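Local coordinates for protein contact-dependent inhibitor A (Enterobacter cloacae subsp. cloacae, PDB 4NTQ) that probably acts as an rRNA-cleaving toxin delivered into neighbouring bacteria during contact-dependent growth inhibition, with CdiI as its immunity protein, at residues A[165-179]-A[189-201]. Numbering follows the deposited sequence.
Sequences AQEAASNLGFDRRIP and GQPVFYDGKNYIT
Q166 lays its CG against the edge of the F193 ring, 3.5 Å from CE1, while one helical turn on, A169 sets its CB over a face of the same ring, 4.1 Å from the centroid. The chain leaves the helix through a Schellman motif with G173 at positive phi; the carbonyl of A169 is gripped from opposite faces by the amides of L172 and F174. F174 is sandwiched: I200 CD1 packs over one face, 3.8 Å from the centroid, and the D195 carboxylate stacks on the other, the planes 7° apart. D175 and R176 together face Y194 in a classic beta bulge, which starts an edge strand, 176-178, of this chain's antiparallel sheet. R176 O accepts from Y194 N at 2.9 Å. R177, extended as far as NE, rests CB against F193 CE1 on the helix side and passes P191 CB; its NH1 bonds to N186 O. I178 N donates to V192 O at 2.7 Å, approaching nearly in line with its C=O bond, and V192 N answers to I178 O. On the opposite face, where F76 of the CdiI chain packs on I178 and V192, I178 CD1 meets the edge of the Y199 ring, 3.6 Å from CE1.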
ATOM      1  N   ALA A 165      -6.095  17.937   5.635  1.00 64.21           N
ATOM      2  CA  ALA A 165      -6.481  16.534   5.706  1.00 63.30           C
ATOM      3  C   ALA A 165      -6.697  16.081   7.145  1.00 70.19           C
ATOM      4  O   ALA A 165      -7.657  15.358   7.430  1.00 74.02           O
ATOM      5  CB  ALA A 165      -5.459  15.655   5.020  1.00 56.86           C
ATOM      6  N   GLN A 166      -5.811  16.503   8.044  1.00 68.40           N
ATOM      7  CA  GLN A 166      -5.946  16.159   9.456  1.00 66.80           C
ATOM      8  C   GLN A 166      -7.281  16.623  10.009  1.00 74.36           C
ATOM      9  O   GLN A 166      -7.971  15.874  10.700  1.00 77.99           O
ATOM     10  CB  GLN A 166      -4.843  16.798  10.285  1.00 69.45           C
ATOM     11  CG  GLN A 166      -3.490  16.166  10.158  1.00 74.58           C
ATOM     12  CD  GLN A 166      -2.608  16.506  11.342  1.00 83.30           C
ATOM     13  OE1 GLN A 166      -3.040  16.416  12.491  1.00 72.39           O
ATOM     14  NE2 GLN A 166      -1.373  16.916  11.070  1.00 87.82           N
ATOM     15  N   GLU A 167      -7.630  17.870   9.711  1.00 78.49           N
ATOM     16  CA  GLU A 167      -8.855  18.462  10.225  1.00 78.50           C
ATOM     17  C   GLU A 167     -10.048  17.834   9.531  1.00 80.41           C
ATOM     18  O   GLU A 167     -11.099  17.632  10.146  1.00 84.48           O
ATOM     19  CB  GLU A 167      -8.844  19.982  10.035  1.00 79.10           C
ATOM     20  CG  GLU A 167      -7.781  20.684  10.857  1.00 88.49           C
ATOM     21  CD  GLU A 167      -7.606  22.145  10.479  1.00 96.59           C
ATOM     22  OE1 GLU A 167      -7.804  22.483   9.292  1.00100.80           O
ATOM     23  OE2 GLU A 167      -7.266  22.955  11.369  1.00 95.91           O
ATOM     24  N   ALA A 168      -9.871  17.521   8.249  1.00 66.14           N
ATOM     25  CA  ALA A 168     -10.892  16.823   7.478  1.00 65.05           C
ATOM     26  C   ALA A 168     -11.176  15.464   8.090  1.00 61.41           C
ATOM     27  O   ALA A 168     -12.330  15.090   8.281  1.00 66.98           O
ATOM     28  CB  ALA A 168     -10.445  16.660   6.041  1.00 60.61           C
ATOM     29  N   ALA A 169     -10.108  14.730   8.389  1.00 62.80           N
ATOM     30  CA  ALA A 169     -10.217  13.406   9.000  1.00 66.79           C
ATOM     31  C   ALA A 169     -10.723  13.486  10.446  1.00 66.48           C
ATOM     32  O   ALA A 169     -11.482  12.631  10.903  1.00 64.95           O
ATOM     33  CB  ALA A 169      -8.875  12.672   8.931  1.00 58.62           C
ATOM     34  N   SER A 170     -10.298  14.514  11.161  1.00 65.05           N
ATOM     35  CA  SER A 170     -10.774  14.737  12.521  1.00 73.24           C
ATOM     36  C   SER A 170     -12.282  14.962  12.538  1.00 74.67           C
ATOM     37  O   SER A 170     -12.992  14.415  13.381  1.00 75.86           O
ATOM     38  CB  SER A 170     -10.069  15.938  13.145  1.00 74.99           C
ATOM     39  OG  SER A 170     -10.301  15.988  14.538  1.00 80.37           O
ATOM     40  N   ASN A 171     -12.770  15.766  11.598  1.00 74.95           N
ATOM     41  CA  ASN A 171     -14.200  16.025  11.479  1.00 78.94           C
ATOM     42  C   ASN A 171     -14.992  14.770  11.133  1.00 79.74           C
ATOM     43  O   ASN A 171     -16.207  14.729  11.300  1.00 86.03           O
ATOM     44  CB  ASN A 171     -14.465  17.120  10.447  1.00 72.90           C
ATOM     45  CG  ASN A 171     -14.109  18.501  10.961  1.00 82.48           C
ATOM     46  OD1 ASN A 171     -14.337  18.823  12.132  1.00 85.13           O
ATOM     47  ND2 ASN A 171     -13.542  19.327  10.088  1.00 82.08           N
ATOM     48  N   LEU A 172     -14.293  13.751  10.649  1.00 73.73           N
ATOM     49  CA  LEU A 172     -14.914  12.478  10.325  1.00 67.36           C
ATOM     50  C   LEU A 172     -14.852  11.512  11.506  1.00 67.56           C
ATOM     51  O   LEU A 172     -15.466  10.448  11.480  1.00 62.15           O
ATOM     52  CB  LEU A 172     -14.246  11.879   9.093  1.00 58.29           C
ATOM     53  CG  LEU A 172     -14.675  12.643   7.850  1.00 65.61           C
ATOM     54  CD1 LEU A 172     -13.942  12.165   6.603  1.00 53.99           C
ATOM     55  CD2 LEU A 172     -16.182  12.502   7.700  1.00 58.90           C
ATOM     56  N   GLY A 173     -14.115  11.900  12.545  1.00 69.36           N
ATOM     57  CA  GLY A 173     -14.003  11.105  13.755  1.00 70.35           C
ATOM     58  C   GLY A 173     -12.619  10.516  13.931  1.00 69.32           C
ATOM     59  O   GLY A 173     -12.252  10.056  15.013  1.00 70.76           O
ATOM     60  N   PHE A 174     -11.845  10.542  12.854  1.00 67.85           N
ATOM     61  CA  PHE A 174     -10.523   9.938  12.832  1.00 61.02           C
ATOM     62  C   PHE A 174      -9.484  10.875  13.448  1.00 69.65           C
ATOM     63  O   PHE A 174      -8.683  11.490  12.748  1.00 66.69           O
ATOM     64  CB  PHE A 174     -10.163   9.554  11.400  1.00 58.70           C
ATOM     65  CG  PHE A 174     -11.063   8.497  10.814  1.00 62.48           C
ATOM     66  CD1 PHE A 174     -10.635   7.181  10.710  1.00 59.82           C
ATOM     67  CD2 PHE A 174     -12.340   8.813  10.377  1.00 65.13           C
ATOM     68  CE1 PHE A 174     -11.462   6.202  10.170  1.00 51.42           C
ATOM     69  CE2 PHE A 174     -13.172   7.842   9.844  1.00 58.55           C
ATOM     70  CZ  PHE A 174     -12.732   6.534   9.742  1.00 51.44           C
ATOM     71  N   ASP A 175      -9.511  10.956  14.776  1.00 78.31           N
ATOM     72  CA  ASP A 175      -8.734  11.922  15.551  1.00 80.27           C
ATOM     73  C   ASP A 175      -7.236  11.677  15.579  1.00 76.99           C
ATOM     74  O   ASP A 175      -6.449  12.619  15.672  1.00 71.24           O
ATOM     75  CB  ASP A 175      -9.228  11.930  16.998  1.00 89.72           C
ATOM     76  CG  ASP A 175     -10.626  12.479  17.132  1.00105.16           C
ATOM     77  OD1 ASP A 175     -11.019  13.305  16.283  1.00110.12           O
ATOM     78  OD2 ASP A 175     -11.329  12.092  18.090  1.00111.24           O
ATOM     79  N   ARG A 176      -6.845  10.410  15.530  1.00 66.13           N
ATOM     80  CA  ARG A 176      -5.465  10.040  15.789  1.00 65.62           C
ATOM     81  C   ARG A 176      -4.648   9.944  14.506  1.00 61.36           C
ATOM     82  O   ARG A 176      -4.725   8.958  13.776  1.00 62.27           O
ATOM     83  CB  ARG A 176      -5.408   8.727  16.588  1.00 74.54           C
ATOM     84  CG  ARG A 176      -4.012   8.279  17.013  1.00 74.17           C
ATOM     85  CD  ARG A 176      -3.221   9.427  17.624  1.00 83.89           C
ATOM     86  NE  ARG A 176      -3.866   9.980  18.814  1.00 93.86           N
ATOM     87  CZ  ARG A 176      -3.451  11.071  19.456  1.00 94.83           C
ATOM     88  NH1 ARG A 176      -2.387  11.738  19.028  1.00 93.18           N
ATOM     89  NH2 ARG A 176      -4.102  11.496  20.530  1.00 96.60           N
ATOM     90  N   ARG A 177      -3.868  10.982  14.223  1.00 67.35           N
ATOM     91  CA  ARG A 177      -2.950  10.923  13.102  1.00 63.75           C
ATOM     92  C   ARG A 177      -1.845   9.943  13.438  1.00 57.79           C
ATOM     93  O   ARG A 177      -1.131  10.120  14.417  1.00 69.08           O
ATOM     94  CB  ARG A 177      -2.332  12.289  12.823  1.00 61.42           C
ATOM     95  CG  ARG A 177      -1.186  12.213  11.821  1.00 75.98           C
ATOM     96  CD  ARG A 177      -0.552  13.569  11.557  1.00 77.78           C
ATOM     97  NE  ARG A 177       0.376  13.521  10.427  1.00 72.59           N
ATOM     98  CZ  ARG A 177       1.690  13.354  10.539  1.00 71.45           C
ATOM     99  NH1 ARG A 177       2.244  13.219  11.741  1.00 65.29           N
ATOM    100  NH2 ARG A 177       2.452  13.321   9.448  1.00 65.65           N
ATOM    101  N   ILE A 178      -1.709   8.900  12.638  1.00 53.56           N
ATOM    102  CA  ILE A 178      -0.582   7.998  12.807  1.00 52.20           C
ATOM    103  C   ILE A 178       0.398   8.209  11.671  1.00 54.68           C
ATOM    104  O   ILE A 178       0.103   7.872  10.529  1.00 55.05           O
ATOM    105  CB  ILE A 178      -1.005   6.531  12.791  1.00 50.27           C
ATOM    106  CG1 ILE A 178      -2.052   6.259  13.871  1.00 52.43           C
ATOM    107  CG2 ILE A 178       0.217   5.638  12.961  1.00 48.72           C
ATOM    108  CD1 ILE A 178      -2.606   4.848  13.821  1.00 50.49           C
ATOM    109  N   PRO A 179       1.568   8.774  11.981  1.00 54.77           N
ATOM    110  CA  PRO A 179       2.585   9.027  10.958  1.00 52.71           C
ATOM    111  C   PRO A 179       3.323   7.743  10.624  1.00 54.35           C
ATOM    112  O   PRO A 179       3.405   6.861  11.476  1.00 51.40           O
ATOM    113  CB  PRO A 179       3.528  10.013  11.643  1.00 57.49           C
ATOM    114  CG  PRO A 179       3.384   9.703  13.102  1.00 59.51           C
ATOM    115  CD  PRO A 179       1.960   9.289  13.305  1.00 57.51           C
ATOM    116  N   GLY A 189       5.644  12.249   5.592  1.00 68.83           N
ATOM    117  CA  GLY A 189       5.090  11.167   4.794  1.00 53.75           C
ATOM    118  C   GLY A 189       3.584  10.992   4.780  1.00 62.35           C
ATOM    119  O   GLY A 189       2.869  11.680   5.501  1.00 69.90           O
ATOM    120  N   GLN A 190       3.109  10.071   3.940  1.00 53.50           N
ATOM    121  CA  GLN A 190       1.692   9.740   3.884  1.00 50.78           C
ATOM    122  C   GLN A 190       1.305   9.137   5.211  1.00 46.64           C
ATOM    123  O   GLN A 190       1.792   8.073   5.578  1.00 46.73           O
ATOM    124  CB  GLN A 190       1.378   8.745   2.762  1.00 46.64           C
ATOM    125  CG  GLN A 190       1.109   9.359   1.387  1.00 64.98           C
ATOM    126  CD  GLN A 190       0.747   8.309   0.332  1.00 73.56           C
ATOM    127  OE1 GLN A 190       1.544   8.002  -0.559  1.00 74.19           O
ATOM    128  NE2 GLN A 190      -0.460   7.755   0.433  1.00 73.57           N
ATOM    129  N   PRO A 191       0.431   9.824   5.951  1.00 48.86           N
ATOM    130  CA  PRO A 191       0.053   9.280   7.242  1.00 49.10           C
ATOM    131  C   PRO A 191      -1.235   8.513   7.089  1.00 47.42           C
ATOM    132  O   PRO A 191      -1.810   8.437   6.013  1.00 44.94           O
ATOM    133  CB  PRO A 191      -0.236  10.535   8.046  1.00 55.39           C
ATOM    134  CG  PRO A 191      -0.909  11.411   7.040  1.00 55.21           C
ATOM    135  CD  PRO A 191      -0.189  11.141   5.729  1.00 57.38           C
ATOM    136  N   VAL A 192      -1.699   7.983   8.204  1.00 52.21           N
ATOM    137  CA  VAL A 192      -2.926   7.238   8.265  1.00 47.51           C
ATOM    138  C   VAL A 192      -3.693   7.840   9.455  1.00 56.52           C
ATOM    139  O   VAL A 192      -3.081   8.188  10.464  1.00 56.48           O
ATOM    140  CB  VAL A 192      -2.574   5.744   8.474  1.00 43.49           C
ATOM    141  CG1 VAL A 192      -3.487   5.096   9.438  1.00 42.46           C
ATOM    142  CG2 VAL A 192      -2.538   4.999   7.150  1.00 36.62           C
ATOM    143  N   PHE A 193      -5.010   7.998   9.328  1.00 45.40           N
ATOM    144  CA  PHE A 193      -5.819   8.558  10.405  1.00 52.18           C
ATOM    145  C   PHE A 193      -6.755   7.521  11.032  1.00 57.54           C
ATOM    146  O   PHE A 193      -7.473   6.812  10.333  1.00 55.20           O
ATOM    147  CB  PHE A 193      -6.584   9.794   9.919  1.00 54.90           C
ATOM    148  CG  PHE A 193      -5.685  10.875   9.370  1.00 59.43           C
ATOM    149  CD1 PHE A 193      -5.161  11.852  10.203  1.00 60.77           C
ATOM    150  CD2 PHE A 193      -5.340  10.892   8.028  1.00 51.45           C
ATOM    151  CE1 PHE A 193      -4.330  12.836   9.704  1.00 58.63           C
ATOM    152  CE2 PHE A 193      -4.504  11.877   7.524  1.00 55.46           C
ATOM    153  CZ  PHE A 193      -4.000  12.849   8.363  1.00 57.29           C
ATOM    154  N   TYR A 194      -6.742   7.457  12.360  1.00 56.54           N
ATOM    155  CA  TYR A 194      -7.353   6.358  13.097  1.00 59.53           C
ATOM    156  C   TYR A 194      -8.687   6.733  13.754  1.00 75.13           C
ATOM    157  O   TYR A 194      -8.823   7.800  14.351  1.00 76.44           O
ATOM    158  CB  TYR A 194      -6.370   5.867  14.155  1.00 63.53           C
ATOM    159  CG  TYR A 194      -6.750   4.580  14.835  1.00 61.56           C
ATOM    160  CD1 TYR A 194      -6.431   4.371  16.171  1.00 65.52           C
ATOM    161  CD2 TYR A 194      -7.412   3.572  14.152  1.00 60.29           C
ATOM    162  CE1 TYR A 194      -6.760   3.202  16.811  1.00 63.53           C
ATOM    163  CE2 TYR A 194      -7.738   2.383  14.781  1.00 63.40           C
ATOM    164  CZ  TYR A 194      -7.413   2.209  16.115  1.00 64.67           C
ATOM    165  OH  TYR A 194      -7.732   1.042  16.762  1.00 62.51           O
ATOM    166  N   ASP A 195      -9.656   5.830  13.636  1.00 83.24           N
ATOM    167  CA  ASP A 195     -11.008   6.021  14.142  1.00 83.97           C
ATOM    168  C   ASP A 195     -11.067   5.587  15.573  1.00 60.94           C
ATOM    169  O   ASP A 195     -11.965   5.971  16.306  1.00 64.38           O
ATOM    170  CB  ASP A 195     -11.965   5.100  13.377  1.00 55.25           C
ATOM    171  CG  ASP A 195     -13.296   5.744  13.124  1.00 72.15           C
ATOM    172  OD1 ASP A 195     -13.469   6.930  13.468  1.00 76.83           O
ATOM    173  OD2 ASP A 195     -14.167   5.078  12.549  1.00 69.77           O
ATOM    174  N   GLY A 196     -10.112   4.749  15.952  1.00 60.17           N
ATOM    175  CA  GLY A 196     -10.311   3.865  17.071  1.00 62.56           C
ATOM    176  C   GLY A 196     -10.834   2.533  16.558  1.00 66.85           C
ATOM    177  O   GLY A 196     -10.899   1.563  17.305  1.00 69.35           O
ATOM    178  N   LYS A 197     -11.222   2.485  15.282  1.00 63.96           N
ATOM    179  CA  LYS A 197     -11.603   1.229  14.639  1.00 63.32           C
ATOM    180  C   LYS A 197     -10.917   1.073  13.274  1.00 63.48           C
ATOM    181  O   LYS A 197     -10.169   0.120  13.045  1.00 61.82           O
ATOM    182  CB  LYS A 197     -13.125   1.132  14.481  1.00 54.91           C
ATOM    183  CG  LYS A 197     -13.598  -0.187  13.847  1.00 52.72           C
ATOM    184  CD  LYS A 197     -15.122  -0.334  13.863  1.00 64.77           C
ATOM    185  CE  LYS A 197     -15.598  -1.544  13.063  1.00 65.62           C
ATOM    186  NZ  LYS A 197     -15.015  -2.828  13.540  1.00 64.45           N
ATOM    187  N   ASN A 198     -11.179   2.024  12.378  1.00 63.95           N
ATOM    188  CA  ASN A 198     -10.646   2.005  11.018  1.00 57.74           C
ATOM    189  C   ASN A 198      -9.652   3.127  10.715  1.00 61.49           C
ATOM    190  O   ASN A 198      -9.494   4.069  11.504  1.00 59.24           O
ATOM    191  CB  ASN A 198     -11.792   2.081  10.017  1.00 55.71           C
ATOM    192  CG  ASN A 198     -12.635   0.841  10.021  1.00 58.05           C
ATOM    193  OD1 ASN A 198     -12.111  -0.273   9.968  1.00 56.10           O
ATOM    194  ND2 ASN A 198     -13.951   1.018  10.094  1.00 63.07           N
ATOM    195  N   TYR A 199      -9.009   3.030   9.551  1.00 51.17           N
ATOM    196  CA  TYR A 199      -8.011   4.006   9.132  1.00 46.10           C
ATOM    197  C   TYR A 199      -8.345   4.606   7.769  1.00 46.00           C
ATOM    198  O   TYR A 199      -8.787   3.905   6.857  1.00 48.33           O
ATOM    199  CB  TYR A 199      -6.621   3.361   9.065  1.00 44.71           C
ATOM    200  CG  TYR A 199      -6.199   2.625  10.326  1.00 52.23           C
ATOM    201  CD1 TYR A 199      -5.394   3.239  11.285  1.00 50.60           C
ATOM    202  CD2 TYR A 199      -6.600   1.311  10.557  1.00 45.89           C
ATOM    203  CE1 TYR A 199      -4.992   2.567  12.430  1.00 49.89           C
ATOM    204  CE2 TYR A 199      -6.207   0.637  11.707  1.00 48.28           C
ATOM    205  CZ  TYR A 199      -5.413   1.274  12.645  1.00 45.55           C
ATOM    206  OH  TYR A 199      -5.036   0.604  13.786  1.00 52.27           O
ATOM    207  N   ILE A 200      -8.125   5.906   7.621  1.00 47.11           N
ATOM    208  CA  ILE A 200      -8.270   6.538   6.320  1.00 40.36           C
ATOM    209  C   ILE A 200      -6.992   7.271   5.936  1.00 48.82           C
ATOM    210  O   ILE A 200      -6.234   7.703   6.805  1.00 51.27           O
ATOM    211  CB  ILE A 200      -9.439   7.526   6.283  1.00 42.38           C
ATOM    212  CG1 ILE A 200      -9.339   8.526   7.426  1.00 45.41           C
ATOM    213  CG2 ILE A 200     -10.768   6.811   6.365  1.00 45.99           C
ATOM    214  CD1 ILE A 200     -10.458   9.539   7.436  1.00 47.81           C
ATOM    215  N   THR A 201      -6.742   7.361   4.629  1.00 45.07           N
ATOM    216  CA  THR A 201      -5.718   8.234   4.063  1.00 49.59           C
ATOM    217  C   THR A 201      -6.366   8.893   2.884  1.00 47.50           C
ATOM    218  O   THR A 201      -7.223   8.286   2.242  1.00 45.15           O
ATOM    219  CB  THR A 201      -4.502   7.487   3.477  1.00 50.26           C
ATOM    220  OG1 THR A 201      -4.931   6.607   2.430  1.00 52.01           O
ATOM    221  CG2 THR A 201      -3.798   6.700   4.514  1.00 49.56           C
TER